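Local coordinates for protein halogenase PltM (Pseudomonas fluorescens, PDB 6BZN) that halogenates phenolic substrates as a flavoprotein that binds FAD, with a versatility toward both substrate and halide that is unusual, at residues L223-Y228 / E307-A312; I106-S111 / K132-H137; I162-I167 / V176-A181; A212-S217 / A321-Y326; L74-K79 / H436-S441. All blocks are in the same frame, centred on the assembly; numbering follows the deposited sequence.

Interaction 1. Residues L223-Y228 / E307-A312; sequences LNVKSY and EHFKDA
His308 and Lys226 grip each other twice. The Lys226 backbone N donates to His308 O at 2.9 Å, and the imidazole donates in return: His308 ND1 reaches Lys226 O at 2.7 Å, nearly straight at 170°, with the acceptor lying in the plane of the ring. With its CG beside the backbone N (chi1 -74°), the histidine swings its ring toward 223-228, and its CE1 edge comes near the Tyr228 N. Val225 CG1 lies 4.0 Å from Phe309 CE1, the two side chains running alongside each other, and His308 CB sits over the centre of the Phe309 ring. The two loops continue the antiparallel pairing of strand 215-223 with the outermost strand 313-321 in the mixed sheet, the second loop closing with a type I turn from Phe309 to Ala312. One water is held by Asn224 O, His308 O and Asp311 N, bridging the loops. Farther out, His308 NE2 bonds to His251 NE2, so both ring nitrogens are engaged, and Phe295 meets Phe309 edge-to-face. Replacing His308 by leucine would probably leave Lys226 O without its side-chain donor and His251 without its ring partner.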
# COMPACT_ATOMS: atom_id res chain seq x y z
N LEU A 223 19.42 10.22 7.61
CA LEU A 223 19.43 11.42 8.44
C LEU A 223 19.78 12.64 7.62
O LEU A 223 20.46 12.54 6.60
CB LEU A 223 20.51 11.32 9.51
CG LEU A 223 20.29 10.26 10.57
CD1 LEU A 223 21.62 9.86 11.21
CD2 LEU A 223 19.32 10.82 11.59
N ASN A 224 19.35 13.79 8.12
CA ASN A 224 19.67 15.10 7.54
C ASN A 224 19.27 15.25 6.07
O ASN A 224 19.99 15.87 5.29
CB ASN A 224 21.17 15.41 7.74
CG ASN A 224 21.50 15.75 9.18
OD1 ASN A 224 20.63 16.17 9.94
ND2 ASN A 224 22.75 15.57 9.58
N VAL A 225 18.12 14.68 5.71
CA VAL A 225 17.56 14.91 4.40
C VAL A 225 16.84 16.26 4.42
O VAL A 225 15.90 16.46 5.20
CB VAL A 225 16.58 13.81 3.97
CG1 VAL A 225 16.03 14.10 2.59
CG2 VAL A 225 17.28 12.45 3.98
N LYS A 226 17.25 17.17 3.54
CA LYS A 226 16.60 18.48 3.45
C LYS A 226 15.17 18.43 2.96
O LYS A 226 14.84 17.63 2.09
CB LYS A 226 17.35 19.38 2.47
CG LYS A 226 18.51 20.12 3.07
CD LYS A 226 18.81 21.36 2.22
CE LYS A 226 19.87 22.19 2.91
NZ LYS A 226 20.40 23.20 1.97
N SER A 227 14.34 19.33 3.48
CA SER A 227 12.97 19.47 3.05
C SER A 227 12.91 19.99 1.61
O SER A 227 13.81 20.71 1.17
CB SER A 227 12.22 20.43 3.97
OG SER A 227 12.59 21.78 3.72
N TYR A 228 11.85 19.65 0.89
CA TYR A 228 11.65 20.18 -0.46
C TYR A 228 11.72 21.72 -0.46
O TYR A 228 12.34 22.32 -1.33
CB TYR A 228 10.31 19.74 -1.04
CG TYR A 228 10.14 20.25 -2.45
CD1 TYR A 228 9.62 21.53 -2.70
CD2 TYR A 228 10.57 19.50 -3.53
CE1 TYR A 228 9.50 22.01 -3.99
CE2 TYR A 228 10.45 19.96 -4.83
CZ TYR A 228 9.93 21.23 -5.05
OH TYR A 228 9.82 21.70 -6.32
N GLU A 307 19.59 17.98 -4.50
CA GLU A 307 19.50 19.05 -3.51
C GLU A 307 18.97 18.60 -2.12
O GLU A 307 19.21 19.28 -1.12
CB GLU A 307 18.70 20.24 -4.04
CG GLU A 307 19.34 20.95 -5.24
CD GLU A 307 20.73 21.52 -4.98
OE1 GLU A 307 21.51 21.61 -5.94
OE2 GLU A 307 21.06 21.86 -3.83
N HIS A 308 18.25 17.49 -2.06
CA HIS A 308 17.83 16.94 -0.77
C HIS A 308 18.96 16.38 0.06
O HIS A 308 18.80 16.27 1.28
CB HIS A 308 16.83 15.80 -0.93
CG HIS A 308 15.47 16.22 -1.34
ND1 HIS A 308 14.58 16.82 -0.48
CD2 HIS A 308 14.81 16.05 -2.50
CE1 HIS A 308 13.45 17.04 -1.11
NE2 HIS A 308 13.55 16.57 -2.33
N PHE A 309 20.04 15.97 -0.58
CA PHE A 309 20.98 15.01 0.01
C PHE A 309 22.39 15.53 0.26
O PHE A 309 23.27 14.74 0.62
CB PHE A 309 21.05 13.77 -0.89
CG PHE A 309 19.72 13.10 -1.06
CD1 PHE A 309 19.13 12.44 0.02
CD2 PHE A 309 19.03 13.18 -2.26
CE1 PHE A 309 17.89 11.84 -0.12
CE2 PHE A 309 17.79 12.57 -2.40
CZ PHE A 309 17.21 11.91 -1.33
N LYS A 310 22.61 16.84 0.13
CA LYS A 310 23.95 17.42 0.22
C LYS A 310 24.62 17.13 1.56
O LYS A 310 25.81 16.83 1.59
CB LYS A 310 23.94 18.94 -0.01
CG LYS A 310 23.54 19.36 -1.41
CD LYS A 310 24.63 19.02 -2.41
CE LYS A 310 24.19 19.33 -3.82
NZ LYS A 310 25.38 19.32 -4.72
N ASP A 311 23.84 17.19 2.63
CA ASP A 311 24.32 16.89 3.98
C ASP A 311 23.76 15.59 4.56
O ASP A 311 23.96 15.32 5.74
CB ASP A 311 23.98 18.06 4.90
CG ASP A 311 24.57 19.37 4.41
OD1 ASP A 311 25.77 19.37 4.07
OD2 ASP A 311 23.85 20.40 4.37
N ALA A 312 23.10 14.77 3.73
CA ALA A 312 22.42 13.56 4.22
C ALA A 312 23.41 12.44 4.50
O ALA A 312 24.45 12.35 3.85
CB ALA A 312 21.38 13.08 3.21
O HOH W 1 21.05 17.20 3.05
O HOH W 2 20.51 21.76 -1.14

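Interaction 2. Residues I106-S111 / K132-H137; sequences IKLGFS and KVPEAH
Lys107 and Glu135 lean across each other on one face of a short antiparallel pairing, their side chains crossing at a slant. The lysine leaves its backbone with CG between N and the carbonyl carbon (chi1 54°) and then bends at its far end, which brings NZ back to Glu135 OE1 in a salt bridge at 2.8 Å, nearly in line with the C-O bond of the extended glutamate. Lys107 NZ also donates to Ala66 O, so the buried ammonium has both a charged and a backbone partner. At about a right angle to the lysine stands His137: Lys107 CB approaches His137 NE2 to 3.4 Å, and Ile106 O sits over one face of the same ring. Both ring nitrogens are hydrogen-bonded, ND1 to Pro262 O and NE2 to Thr248 OG1, which fixes the rotation of the imidazole.

Strands 104-107 and 134-138 form a two-stranded antiparallel sheet, with Lys107 and Glu135 as a hydrogen-bonded pair: Lys107 N reaches Glu135 O at 2.7 Å, and Glu135 N reaches Lys107 O at 2.8 Å. At Leu108 the chain turns a corner into strand 109-114 of the large mixed sheet. The apolar end belongs to Pro134, whose CB lies 3.8 Å from Ile106 CD1 and equally near Leu108 CD2, each aliphatic branch running alongside the proline ring. His137 lies about 5 Å, side chain to side chain, from Ala65, an FAD-binding residue.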
# COMPACT_ATOMS: atom_id res chain seq x y z
N ILE A 106 4.12 12.89 9.31
CA ILE A 106 2.81 13.37 8.85
C ILE A 106 2.77 13.49 7.34
O ILE A 106 3.80 13.69 6.69
CB ILE A 106 2.49 14.72 9.53
CG1 ILE A 106 1.01 15.04 9.44
CG2 ILE A 106 3.31 15.86 8.96
CD1 ILE A 106 0.59 16.13 10.41
N LYS A 107 1.59 13.33 6.77
CA LYS A 107 1.38 13.68 5.36
C LYS A 107 0.05 14.36 5.15
O LYS A 107 -0.99 13.92 5.66
CB LYS A 107 1.54 12.48 4.42
CG LYS A 107 0.68 11.29 4.77
CD LYS A 107 0.65 10.22 3.67
CE LYS A 107 -0.08 10.65 2.40
NZ LYS A 107 -1.45 10.09 2.24
N LEU A 108 0.10 15.43 4.37
CA LEU A 108 -1.09 16.19 4.03
C LEU A 108 -1.52 15.92 2.59
O LEU A 108 -2.46 16.55 2.10
CB LEU A 108 -0.82 17.67 4.24
CG LEU A 108 -0.39 18.03 5.66
CD1 LEU A 108 -0.00 19.50 5.75
CD2 LEU A 108 -1.48 17.68 6.65
N GLY A 109 -0.84 14.97 1.94
CA GLY A 109 -1.17 14.55 0.59
C GLY A 109 -0.01 13.87 -0.10
O GLY A 109 1.06 13.69 0.49
N PHE A 110 -0.25 13.46 -1.34
CA PHE A 110 0.80 12.97 -2.24
C PHE A 110 1.22 14.14 -3.12
O PHE A 110 0.38 14.86 -3.63
CB PHE A 110 0.27 11.84 -3.15
CG PHE A 110 0.16 10.46 -2.51
CD1 PHE A 110 0.67 10.16 -1.24
CD2 PHE A 110 -0.42 9.42 -3.23
CE1 PHE A 110 0.58 8.86 -0.72
CE2 PHE A 110 -0.53 8.13 -2.70
CZ PHE A 110 -0.02 7.85 -1.45
N SER A 111 2.53 14.34 -3.29
CA SER A 111 3.04 15.35 -4.20
C SER A 111 3.96 14.69 -5.22
O SER A 111 4.62 13.68 -4.93
CB SER A 111 3.77 16.46 -3.45
OG SER A 111 4.89 15.94 -2.75
N LYS A 132 -7.88 16.67 3.47
CA LYS A 132 -8.52 17.53 4.48
C LYS A 132 -7.97 17.20 5.86
O LYS A 132 -7.63 18.11 6.62
CB LYS A 132 -10.04 17.37 4.45
CG LYS A 132 -10.82 18.65 4.75
CD LYS A 132 -10.85 19.60 3.55
CE LYS A 132 -11.80 20.76 3.78
NZ LYS A 132 -12.05 21.55 2.54
N VAL A 133 -7.87 15.89 6.15
CA VAL A 133 -7.37 15.36 7.44
C VAL A 133 -5.95 14.78 7.26
O VAL A 133 -5.71 14.05 6.31
CB VAL A 133 -8.34 14.26 7.97
CG1 VAL A 133 -7.75 13.48 9.14
CG2 VAL A 133 -9.68 14.89 8.36
N PRO A 134 -5.01 15.09 8.18
CA PRO A 134 -3.66 14.56 8.02
C PRO A 134 -3.60 13.03 8.14
O PRO A 134 -4.40 12.43 8.83
CB PRO A 134 -2.88 15.20 9.18
CG PRO A 134 -3.72 16.31 9.67
CD PRO A 134 -5.13 15.91 9.39
N GLU A 135 -2.65 12.43 7.43
CA GLU A 135 -2.39 11.00 7.53
C GLU A 135 -0.95 10.76 7.94
O GLU A 135 -0.18 11.70 8.06
CB GLU A 135 -2.71 10.35 6.21
CG GLU A 135 -4.19 10.42 5.98
CD GLU A 135 -4.59 9.98 4.62
OE1 GLU A 135 -3.71 9.59 3.82
OE2 GLU A 135 -5.81 10.04 4.36
N ALA A 136 -0.60 9.49 8.16
CA ALA A 136 0.69 9.13 8.73
C ALA A 136 1.71 8.65 7.70
O ALA A 136 1.36 7.99 6.71
CB ALA A 136 0.51 8.07 9.80
N HIS A 137 2.97 8.98 7.96
CA HIS A 137 4.11 8.24 7.45
C HIS A 137 4.52 7.28 8.57
O HIS A 137 5.03 7.71 9.61
CB HIS A 137 5.27 9.16 7.14
CG HIS A 137 5.08 9.97 5.90
ND1 HIS A 137 5.85 11.07 5.62
CD2 HIS A 137 4.24 9.81 4.85
CE1 HIS A 137 5.49 11.56 4.44
NE2 HIS A 137 4.52 10.81 3.95

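Interaction 3. Residues I162-I167 / V176-A181; sequences IKIESI and VALSNA
Segments 162-167 and 176-181 run antiparallel, their strand axes 4.6 Å apart at closest approach and 164° between directions, and the register slips by one residue where Glu165 and Ser166 both face Ala177. Backbone bonds flank the slip: Glu165 N donates to Ala177 O at 2.8 Å, and Ala177 N donates to Ser166 O at 3.0 Å. Toward the open end, Ser179 N reaches Lys163 O, and a water ties Lys163 N to Ser179 O.

At the bulge, on the exposed rim, Ser179 OG donates to Glu165 OE1 at 2.8 Å, meeting the carboxylate on its anti side and out of its plane. The glutamate chain is extended beyond CG and reaches across to Ser179, just past the end of strand 173-178, while its CG packs against the same hydroxyl; Lys163 CG comes to 3.3 Å of Ser179 OG from another direction. An alanine in place of Ser179 is likely to leave the Glu165 carboxylate without this donor and more free to turn.

The other face is aliphatic. Ile164 CG2 touches Val176 CG1 at 3.8 Å, the two side chains slanting past one another, and Ile164 CG1 meets Leu178 CD2 at 4.2 Å. Ile167 CG1 adds a further touch on Val176 CG2. Beyond them, Ile167 and Val176 pack on Ile189 of the parallel sheet, and Val176 also touches Leu52.

Leu178 to Ala181 form a type II turn that leads into strand 181-186. The whole is a beta hairpin carrying a classic beta bulge, within a three-stranded antiparallel sheet laid against the parallel sheet, consistent with the Rossmann-type FAD-binding fold of this family.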
# COMPACT_ATOMS: atom_id res chain seq x y z
N ILE A 162 11.51 -18.39 15.09
CA ILE A 162 11.31 -19.84 14.91
C ILE A 162 11.68 -20.24 13.50
O ILE A 162 11.91 -19.40 12.64
CB ILE A 162 9.88 -20.34 15.28
CG1 ILE A 162 8.75 -19.59 14.56
CG2 ILE A 162 9.67 -20.26 16.78
CD1 ILE A 162 8.64 -19.86 13.08
N LYS A 163 11.78 -21.54 13.27
CA LYS A 163 12.05 -22.08 11.96
C LYS A 163 10.96 -23.10 11.66
O LYS A 163 10.83 -24.09 12.37
CB LYS A 163 13.46 -22.70 11.91
CG LYS A 163 13.83 -23.42 10.62
CD LYS A 163 13.47 -22.63 9.36
CE LYS A 163 14.41 -22.92 8.19
NZ LYS A 163 14.32 -24.31 7.68
N ILE A 164 10.16 -22.82 10.64
CA ILE A 164 9.14 -23.75 10.18
C ILE A 164 9.82 -24.78 9.31
O ILE A 164 10.46 -24.43 8.33
CB ILE A 164 8.04 -23.03 9.37
CG1 ILE A 164 7.25 -22.09 10.28
CG2 ILE A 164 7.10 -24.03 8.70
CD1 ILE A 164 6.49 -21.01 9.54
N GLU A 165 9.68 -26.05 9.68
CA GLU A 165 10.28 -27.16 8.93
C GLU A 165 9.37 -27.70 7.83
O GLU A 165 9.86 -28.08 6.78
CB GLU A 165 10.67 -28.28 9.89
CG GLU A 165 11.72 -27.81 10.89
CD GLU A 165 12.59 -28.92 11.42
OE1 GLU A 165 13.79 -28.65 11.66
OE2 GLU A 165 12.08 -30.06 11.57
N SER A 166 8.07 -27.75 8.09
CA SER A 166 7.10 -28.11 7.05
C SER A 166 5.70 -27.67 7.45
O SER A 166 5.41 -27.47 8.63
CB SER A 166 7.10 -29.61 6.82
OG SER A 166 6.74 -30.27 8.02
N ILE A 167 4.85 -27.51 6.44
CA ILE A 167 3.45 -27.20 6.64
C ILE A 167 2.65 -28.25 5.89
O ILE A 167 2.74 -28.33 4.66
CB ILE A 167 3.09 -25.79 6.12
CG1 ILE A 167 3.93 -24.73 6.85
CG2 ILE A 167 1.61 -25.50 6.33
CD1 ILE A 167 3.90 -23.35 6.20
N VAL A 176 2.00 -27.87 11.44
CA VAL A 176 3.25 -27.16 11.21
C VAL A 176 4.31 -27.76 12.12
O VAL A 176 4.15 -27.79 13.34
CB VAL A 176 3.10 -25.63 11.45
CG1 VAL A 176 4.43 -24.92 11.18
CG2 VAL A 176 1.99 -25.06 10.57
N ALA A 177 5.39 -28.24 11.50
CA ALA A 177 6.54 -28.75 12.22
C ALA A 177 7.52 -27.61 12.42
O ALA A 177 7.72 -26.79 11.51
CB ALA A 177 7.19 -29.88 11.44
N LEU A 178 8.12 -27.55 13.61
CA LEU A 178 9.02 -26.47 14.02
C LEU A 178 10.36 -27.07 14.46
O LEU A 178 10.38 -28.14 15.06
CB LEU A 178 8.40 -25.72 15.19
CG LEU A 178 7.00 -25.14 14.95
CD1 LEU A 178 6.32 -24.76 16.27
CD2 LEU A 178 7.08 -23.96 14.01
N SER A 179 11.47 -26.38 14.18
CA SER A 179 12.79 -26.86 14.65
C SER A 179 12.83 -26.76 16.17
O SER A 179 12.42 -25.75 16.73
CB SER A 179 13.94 -26.05 14.04
OG SER A 179 13.87 -26.05 12.62
N ASN A 180 13.30 -27.83 16.82
CA ASN A 180 13.47 -27.86 18.28
C ASN A 180 12.17 -27.60 19.08
O ASN A 180 12.18 -26.94 20.14
CB ASN A 180 14.59 -26.89 18.71
CG ASN A 180 15.94 -27.24 18.08
OD1 ASN A 180 16.21 -28.39 17.76
ND2 ASN A 180 16.79 -26.23 17.93
N ALA A 181 11.05 -28.12 18.57
CA ALA A 181 9.77 -28.07 19.27
C ALA A 181 8.80 -29.06 18.67
O ALA A 181 8.96 -29.48 17.53
CB ALA A 181 9.18 -26.66 19.21
O HOH W 3 11.77 -23.21 15.74

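Interaction 4. Residues A212-S217 / A321-Y326; sequences ATDTCS and APRINY
Hydrogen bonds dominate, and Asn325 OD1 is their hub: Thr215 N reaches it at 2.9 Å and Arg323 NE at 2.9 Å, both in the plane of the amide on lone pairs. The amide's other end, Asn325 ND2, donates to Thr215 OG1 at 3.0 Å and also to Ile346 O, so the amide is held at both its oxygen and its nitrogen, which fixes its rotation. Thr215 OG1 is also hydrogen-bonded to Asp347 OD2. Arg323 NH2 donates near its guanidinium plane to Thr213 O at 2.9 Å. Backbone bonds join Ile324 N to Thr215 O, and a reciprocal pair links Ser217 with Ala321.

The charged contact is of another kind. Asp214, its CG swung opposite the backbone N (chi1 -176°), lays its carboxylate over the face of the Arg323 guanidinium, the planes 21° apart. Asp214 OD1 is 3.3 Å from Arg323 NE, an attraction of charges alone, and takes its hydrogen bond from Asn282.

Van der Waals contact is slight: Ile324 CG2 rests 3.9 Å from Ser217 CB.

The second segment ends at Tyr326, an FAD-binding residue. Ser217 and Ala321 pair strands 215-223 and 313-321 at the edge of the mixed sheet, and helix 383-406 lies against Thr213 and Thr215.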
# COMPACT_ATOMS: atom_id res chain seq x y z
N ALA A 212 2.19 -6.34 -16.30
CA ALA A 212 2.64 -5.16 -17.05
C ALA A 212 3.77 -4.39 -16.38
O ALA A 212 4.52 -3.71 -17.06
CB ALA A 212 1.47 -4.22 -17.33
N THR A 213 3.88 -4.48 -15.04
CA THR A 213 4.89 -3.76 -14.30
C THR A 213 6.09 -4.67 -14.03
O THR A 213 5.93 -5.77 -13.51
CB THR A 213 4.31 -3.25 -12.96
OG1 THR A 213 3.07 -2.57 -13.20
CG2 THR A 213 5.25 -2.29 -12.30
N ASP A 214 7.28 -4.17 -14.38
CA ASP A 214 8.55 -4.85 -14.17
C ASP A 214 9.51 -3.82 -13.60
O ASP A 214 10.13 -3.05 -14.35
CB ASP A 214 9.03 -5.43 -15.51
CG ASP A 214 10.32 -6.25 -15.40
OD1 ASP A 214 10.94 -6.37 -14.33
OD2 ASP A 214 10.70 -6.79 -16.47
N THR A 215 9.62 -3.78 -12.27
CA THR A 215 10.36 -2.75 -11.59
C THR A 215 11.23 -3.31 -10.49
O THR A 215 10.95 -4.39 -9.96
CB THR A 215 9.45 -1.67 -10.95
OG1 THR A 215 8.53 -2.26 -10.04
CG2 THR A 215 8.69 -0.88 -12.02
N CYS A 216 12.27 -2.55 -10.16
CA CYS A 216 13.18 -2.83 -9.07
C CYS A 216 13.07 -1.69 -8.06
O CYS A 216 12.48 -0.64 -8.36
CB CYS A 216 14.63 -2.98 -9.57
SG CYS A 216 15.31 -1.50 -10.35
N SER A 217 13.62 -1.91 -6.87
CA SER A 217 13.58 -0.92 -5.81
C SER A 217 14.85 -0.96 -4.96
O SER A 217 15.34 -2.04 -4.62
CB SER A 217 12.35 -1.18 -4.92
OG SER A 217 12.21 -0.16 -3.95
N ALA A 321 16.06 -4.78 -4.33
CA ALA A 321 15.22 -5.87 -4.82
C ALA A 321 15.16 -5.75 -6.35
O ALA A 321 14.60 -4.77 -6.86
CB ALA A 321 13.83 -5.78 -4.20
N PRO A 322 15.73 -6.73 -7.09
CA PRO A 322 15.78 -6.61 -8.57
C PRO A 322 14.43 -6.71 -9.30
O PRO A 322 14.28 -6.16 -10.40
CB PRO A 322 16.73 -7.75 -8.98
CG PRO A 322 16.61 -8.74 -7.87
CD PRO A 322 16.48 -7.92 -6.63
N ARG A 323 13.49 -7.43 -8.72
CA ARG A 323 12.14 -7.45 -9.24
C ARG A 323 11.09 -7.60 -8.16
O ARG A 323 10.92 -8.67 -7.55
CB ARG A 323 11.91 -8.53 -10.27
CG ARG A 323 10.47 -8.42 -10.75
CD ARG A 323 10.22 -8.92 -12.12
NE ARG A 323 8.96 -8.38 -12.64
CZ ARG A 323 8.37 -8.82 -13.73
NH1 ARG A 323 8.92 -9.81 -14.43
NH2 ARG A 323 7.24 -8.28 -14.15
N ILE A 324 10.31 -6.54 -7.98
CA ILE A 324 9.38 -6.47 -6.87
C ILE A 324 7.96 -6.95 -7.18
O ILE A 324 7.15 -7.07 -6.26
CB ILE A 324 9.38 -5.06 -6.25
CG1 ILE A 324 8.75 -4.03 -7.19
CG2 ILE A 324 10.80 -4.66 -5.87
CD1 ILE A 324 8.82 -2.62 -6.66
N ASN A 325 7.68 -7.28 -8.44
CA ASN A 325 6.32 -7.53 -8.90
C ASN A 325 6.03 -9.02 -8.99
O ASN A 325 6.82 -9.76 -9.54
CB ASN A 325 6.08 -6.92 -10.28
CG ASN A 325 7.04 -5.81 -10.61
OD1 ASN A 325 8.12 -6.06 -11.17
ND2 ASN A 325 6.70 -4.58 -10.24
N TYR A 326 4.86 -9.42 -8.51
CA TYR A 326 4.40 -10.81 -8.64
C TYR A 326 2.91 -10.85 -8.40
O TYR A 326 2.35 -9.92 -7.82
CB TYR A 326 5.15 -11.73 -7.68
CG TYR A 326 5.10 -11.31 -6.23
CD1 TYR A 326 4.07 -11.73 -5.39
CD2 TYR A 326 6.08 -10.50 -5.69
CE1 TYR A 326 4.02 -11.34 -4.06
CE2 TYR A 326 6.04 -10.10 -4.36
CZ TYR A 326 5.01 -10.52 -3.55
OH TYR A 326 4.97 -10.12 -2.24

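Interaction 5. Residues L74-K79 / H436-S441; sequences LRLLSK and HDLEHS
This is a loose, mostly side-chain contact between two helices that lie far apart in sequence, 68-81 and the long 410-441, near the latter's C-terminal end. Their short segments run nearly parallel, at 22°, but their axes stay 10.4 Å apart, so long side chains must bridge the distance.

Lys79 does most of this. Its CG stands opposite the backbone N (chi1 -156°) and the chain bends at chi2, which carries its methylenes across Glu439 at about a right angle; Lys79 CE lies 3.8 Å from Glu439 CG. The touch is therefore between aliphatic stems, with the opposite charges, Lys79 NZ and Glu439 OE2, still 4.8 Å apart. Behind it, Leu438 sends CD2 to Lys79 CB at 4.0 Å and to Leu76 CD2 at 4.3 Å, closing the buried side of the contact. Leu76 also packs on Leu431 and Leu435 of the same long helix and on Leu362 of helix 352-374, tying the apolar side into the helical layer around it.

At the other flank, Arg75 is bent at chi3 and comes toward Glu439 at a slant, guanidinium and carboxylate planes 59° apart. Arg75 NH2 and Glu439 OE2 form a long salt bridge at 4.0 Å. A water fills in, accepting from Arg75 NE at 2.9 Å, at the guanidinium edge, and donating to Glu439 OE2.

Glu439 thus lies between two basic side chains, and their field would probably favour its ionised form, though the long separations suggest a diffuse electrostatic attraction added to the leucine packing.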
# COMPACT_ATOMS: atom_id res chain seq x y z
N LEU A 74 -8.51 0.83 8.51
CA LEU A 74 -8.11 0.58 9.91
C LEU A 74 -9.25 0.92 10.86
O LEU A 74 -9.52 0.17 11.80
CB LEU A 74 -6.86 1.36 10.30
CG LEU A 74 -5.54 0.83 9.73
CD1 LEU A 74 -4.45 1.87 9.89
CD2 LEU A 74 -5.13 -0.49 10.37
N ARG A 75 -9.93 2.02 10.60
CA ARG A 75 -11.08 2.41 11.43
C ARG A 75 -12.22 1.39 11.31
O ARG A 75 -12.88 1.08 12.30
CB ARG A 75 -11.57 3.83 11.08
CG ARG A 75 -10.64 4.94 11.56
CD ARG A 75 -10.99 6.31 10.96
NE ARG A 75 -12.19 6.91 11.55
CZ ARG A 75 -12.92 7.90 11.02
NH1 ARG A 75 -12.61 8.47 9.85
NH2 ARG A 75 -14.00 8.32 11.67
N LEU A 76 -12.44 0.86 10.10
CA LEU A 76 -13.44 -0.19 9.89
C LEU A 76 -13.08 -1.47 10.68
O LEU A 76 -13.94 -2.06 11.34
CB LEU A 76 -13.62 -0.50 8.42
CG LEU A 76 -14.45 0.53 7.63
CD1 LEU A 76 -14.25 0.36 6.13
CD2 LEU A 76 -15.93 0.42 7.99
N LEU A 77 -11.82 -1.88 10.61
CA LEU A 77 -11.35 -3.02 11.38
C LEU A 77 -11.58 -2.82 12.88
O LEU A 77 -12.09 -3.72 13.56
CB LEU A 77 -9.86 -3.28 11.12
CG LEU A 77 -9.58 -4.03 9.82
CD1 LEU A 77 -8.13 -3.83 9.39
CD2 LEU A 77 -9.91 -5.51 9.99
N SER A 78 -11.19 -1.65 13.35
CA SER A 78 -11.37 -1.26 14.74
C SER A 78 -12.84 -1.33 15.19
O SER A 78 -13.14 -1.88 16.25
CB SER A 78 -10.82 0.15 14.95
OG SER A 78 -10.95 0.56 16.30
N LYS A 79 -13.73 -0.81 14.37
CA LYS A 79 -15.15 -0.75 14.73
C LYS A 79 -15.83 -2.10 14.53
O LYS A 79 -16.62 -2.53 15.37
CB LYS A 79 -15.87 0.34 13.93
CG LYS A 79 -17.14 0.84 14.62
CD LYS A 79 -16.80 1.75 15.79
CE LYS A 79 -18.02 2.22 16.56
NZ LYS A 79 -17.67 3.38 17.43
N HIS A 436 -19.54 5.10 8.47
CA HIS A 436 -20.65 5.84 9.05
C HIS A 436 -21.85 4.93 9.37
O HIS A 436 -22.36 4.98 10.49
CB HIS A 436 -21.11 6.99 8.17
CG HIS A 436 -22.08 7.90 8.85
ND1 HIS A 436 -23.44 7.79 8.70
CD2 HIS A 436 -21.88 8.91 9.74
CE1 HIS A 436 -24.04 8.71 9.44
NE2 HIS A 436 -23.11 9.40 10.08
N ASP A 437 -22.25 4.09 8.42
CA ASP A 437 -23.37 3.16 8.63
C ASP A 437 -23.09 2.16 9.75
O ASP A 437 -23.96 1.90 10.59
CB ASP A 437 -23.74 2.42 7.33
CG ASP A 437 -24.29 3.34 6.25
OD1 ASP A 437 -24.70 4.47 6.56
OD2 ASP A 437 -24.31 2.95 5.07
N LEU A 438 -21.87 1.61 9.76
CA LEU A 438 -21.47 0.68 10.82
C LEU A 438 -21.41 1.35 12.20
O LEU A 438 -21.81 0.73 13.18
CB LEU A 438 -20.11 0.04 10.51
CG LEU A 438 -19.58 -0.97 11.54
CD1 LEU A 438 -20.50 -2.17 11.62
CD2 LEU A 438 -18.16 -1.40 11.20
N GLU A 439 -20.88 2.57 12.28
CA GLU A 439 -20.72 3.27 13.57
C GLU A 439 -22.07 3.46 14.26
O GLU A 439 -22.21 3.20 15.45
CB GLU A 439 -19.99 4.62 13.42
CG GLU A 439 -18.46 4.51 13.50
CD GLU A 439 -17.71 5.80 13.16
OE1 GLU A 439 -18.28 6.70 12.49
OE2 GLU A 439 -16.52 5.91 13.54
N HIS A 440 -23.06 3.88 13.47
CA HIS A 440 -24.38 4.19 13.99
C HIS A 440 -25.35 3.02 14.10
O HIS A 440 -26.18 3.01 15.02
CB HIS A 440 -24.98 5.35 13.18
CG HIS A 440 -24.32 6.65 13.48
ND1 HIS A 440 -24.79 7.52 14.45
CD2 HIS A 440 -23.17 7.20 13.01
CE1 HIS A 440 -23.98 8.56 14.53
NE2 HIS A 440 -22.99 8.40 13.67
N SER A 441 -25.27 2.05 13.19
CA SER A 441 -26.15 0.89 13.24
C SER A 441 -25.64 -0.20 14.18
O SER A 441 -26.43 -1.01 14.65
CB SER A 441 -26.37 0.30 11.85
OG SER A 441 -25.29 -0.54 11.46
O HOH W 4 -13.35 5.64 13.89

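No two of the five contacts touch. Interactions 1 and 4 engage the same pair of neighbouring strands, 215-223 and the edge strand 313-321, at opposite ends, with centres about 27 Å apart. Interaction 2 reaches the same mixed sheet from the far side of the chain's centre, its centre about 26 Å from that of interaction 4. Interactions 2, 3 and 4 lie near residues that bind FAD, though none is bound in this model: the Ile162 side chain is about 6 Å from that of Asp53, while interaction 4 itself holds Tyr326. The side chain of Ile324 lies about 8 Å from a bound calcium ion. Interactions 1 and 5 lie away from these sites.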